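Local coordinates for protein light Chain (Clostridium botulinum, PDB 6BVD) that is the zinc metalloprotease domain of the mosaic botulinum neurotoxin type HA and probably cleaves a SNARE protein of nerve terminals, as its relatives do, at residues 203-208 against 218-223. Numbering follows the deposited sequence.
Sequences TAFNDI and FIKDPA
F205 and F218 face each other in an antiparallel hydrogen-bonded pair within the hairpin of strands 201-208 and 215-219. Two backbone bonds join them: F205 N gives to F218 O at 3.0 Å, and F218 N gives to F205 O at 2.9 Å. Their side chains share one side of the sheet. The rings are nearly parallel, planes at 19°, but slid so far apart that they barely overlap; the real touch is a CH-pi contact, F218 CB lying over one face of the F205 ring near its rim, 3.5 Å from CZ. CG of F205 sits between its own backbone N and carbonyl carbon (chi1 57°), which turns the ring toward the partner segment, where CG of K220, just past the strand end, meets its edge in plane, 3.8 Å from CD2. K220 then runs extended alongside T203, and its NZ reaches T203 OG1 at 2.7 Å; the accompanying backbone bond, K220 N to T203 O, is weak at 3.4 Å. On the other side of the sheet the next pair, A204 and I219, is non-hydrogen-bonded, and A204 CB packs tightly against F218 O at 3.2 Å; F376 of strand 373-377 and I407 of strand 406-408 also pack against both side chains. Contact thins toward the partly exposed D207, whose CB lies 4.2 Å from F218 CE1 and whose carboxylate instead forms a salt bridge with K363, a residue that also makes a cation-pi contact with the F218 ring. Beyond K220, D221 N-caps the helix carrying the zinc ligands H228 and H232, its OD1 accepting from A223 N. The chemistry thus implies a hairpin fastened by backbone bonds and a CH-pi contact, with a lysine hydrogen bond tying the strand to the lead-in of the zinc-binding helix.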
loop_
_atom_site.group_PDB
_atom_site.type_symbol
_atom_site.label_atom_id
_atom_site.label_comp_id
_atom_site.label_asym_id
_atom_site.label_seq_id
_atom_site.Cartn_x
_atom_site.Cartn_y
_atom_site.Cartn_z
ATOM N N THR A 203 -18.079 10.475 -11.472
ATOM C CA THR A 203 -18.261 11.375 -12.589
ATOM C C THR A 203 -16.893 11.942 -12.957
ATOM O O THR A 203 -15.933 11.793 -12.203
ATOM C CB THR A 203 -19.256 12.514 -12.265
ATOM O OG1 THR A 203 -18.827 13.218 -11.085
ATOM C CG2 THR A 203 -20.659 11.955 -12.034
ATOM N N ALA A 204 -16.829 12.574 -14.121
ATOM C CA ALA A 204 -15.632 13.257 -14.615
ATOM C C ALA A 204 -15.893 14.760 -14.687
ATOM O O ALA A 204 -17.053 15.202 -14.642
ATOM C CB ALA A 204 -15.248 12.727 -15.995
ATOM N N PHE A 205 -14.823 15.550 -14.785
ATOM C CA PHE A 205 -14.965 16.995 -14.942
ATOM C C PHE A 205 -14.173 17.447 -16.168
ATOM O O PHE A 205 -13.354 16.684 -16.664
ATOM C CB PHE A 205 -14.488 17.722 -13.684
ATOM C CG PHE A 205 -13.058 17.399 -13.295
ATOM C CD1 PHE A 205 -11.996 18.174 -13.766
ATOM C CD2 PHE A 205 -12.783 16.322 -12.474
ATOM C CE1 PHE A 205 -10.689 17.870 -13.410
ATOM C CE2 PHE A 205 -11.467 16.005 -12.130
ATOM C CZ PHE A 205 -10.432 16.789 -12.590
ATOM N N ASN A 206 -14.375 18.685 -16.625
ATOM C CA ASN A 206 -13.675 19.182 -17.811
ATOM C C ASN A 206 -12.590 20.192 -17.441
ATOM O O ASN A 206 -12.715 20.926 -16.466
ATOM C CB ASN A 206 -14.676 19.814 -18.796
ATOM C CG ASN A 206 -14.023 20.261 -20.092
ATOM O OD1 ASN A 206 -13.683 21.434 -20.260
ATOM N ND2 ASN A 206 -13.848 19.326 -21.017
ATOM N N ASP A 207 -11.518 20.226 -18.226
ATOM C CA ASP A 207 -10.484 21.234 -18.062
ATOM C C ASP A 207 -9.756 21.428 -19.384
ATOM O O ASP A 207 -9.627 20.499 -20.177
ATOM C CB ASP A 207 -9.468 20.867 -16.979
ATOM C CG ASP A 207 -8.474 22.002 -16.717
ATOM O OD1 ASP A 207 -8.870 23.182 -16.855
ATOM O OD2 ASP A 207 -7.280 21.726 -16.443
ATOM N N ILE A 208 -9.301 22.652 -19.608
ATOM C CA ILE A 208 -8.657 23.030 -20.854
ATOM C C ILE A 208 -7.163 23.168 -20.586
ATOM O O ILE A 208 -6.763 23.952 -19.731
ATOM C CB ILE A 208 -9.248 24.359 -21.391
ATOM C CG1 ILE A 208 -10.757 24.213 -21.636
ATOM C CG2 ILE A 208 -8.529 24.831 -22.649
ATOM C CD1 ILE A 208 -11.610 25.285 -20.961
ATOM N N PHE A 218 -11.523 14.419 -17.127
ATOM C CA PHE A 218 -10.704 13.765 -16.115
ATOM C C PHE A 218 -11.595 13.035 -15.107
ATOM O O PHE A 218 -12.539 13.610 -14.593
ATOM C CB PHE A 218 -9.816 14.792 -15.406
ATOM C CG PHE A 218 -8.740 15.381 -16.292
ATOM C CD1 PHE A 218 -9.040 16.448 -17.132
ATOM C CD2 PHE A 218 -7.440 14.883 -16.282
ATOM C CE1 PHE A 218 -8.056 17.016 -17.974
ATOM C CE2 PHE A 218 -6.441 15.453 -17.096
ATOM C CZ PHE A 218 -6.760 16.521 -17.958
ATOM N N ILE A 219 -11.318 11.758 -14.855
ATOM C CA ILE A 219 -12.123 11.016 -13.893
ATOM C C ILE A 219 -11.670 11.410 -12.466
ATOM O O ILE A 219 -10.496 11.722 -12.214
ATOM C CB ILE A 219 -12.028 9.477 -14.126
ATOM C CG1 ILE A 219 -13.130 8.719 -13.355
ATOM C CG2 ILE A 219 -10.646 8.948 -13.795
ATOM C CD1 ILE A 219 -14.529 8.933 -13.924
ATOM N N LYS A 220 -12.615 11.421 -11.541
ATOM C CA LYS A 220 -12.343 11.818 -10.177
ATOM C C LYS A 220 -11.743 10.636 -9.409
ATOM O O LYS A 220 -12.138 9.496 -9.632
ATOM C CB LYS A 220 -13.643 12.327 -9.503
ATOM C CG LYS A 220 -14.143 13.649 -10.156
ATOM C CD LYS A 220 -15.598 13.939 -9.808
ATOM C CE LYS A 220 -16.004 15.206 -10.574
ATOM N NZ LYS A 220 -17.463 15.429 -10.560
ATOM N N ASP A 221 -10.781 10.928 -8.535
ATOM C CA ASP A 221 -10.144 9.921 -7.663
ATOM C C ASP A 221 -11.108 9.609 -6.498
ATOM O O ASP A 221 -11.425 10.490 -5.745
ATOM C CB ASP A 221 -8.808 10.446 -7.149
ATOM C CG ASP A 221 -8.016 9.404 -6.344
ATOM O OD1 ASP A 221 -8.649 8.695 -5.525
ATOM O OD2 ASP A 221 -6.783 9.303 -6.531
ATOM N N PRO A 222 -11.573 8.353 -6.374
ATOM C CA PRO A 222 -12.502 8.016 -5.270
ATOM C C PRO A 222 -11.986 8.367 -3.881
ATOM O O PRO A 222 -12.821 8.630 -3.023
ATOM C CB PRO A 222 -12.676 6.491 -5.409
ATOM C CG PRO A 222 -12.503 6.231 -6.855
ATOM C CD PRO A 222 -11.379 7.212 -7.287
ATOM N N ALA A 223 -10.666 8.413 -3.655
ATOM C CA ALA A 223 -10.167 8.775 -2.329
ATOM C C ALA A 223 -10.476 10.253 -1.991
ATOM O O ALA A 223 -10.767 10.608 -0.836
ATOM C CB ALA A 223 -8.658 8.492 -2.212
#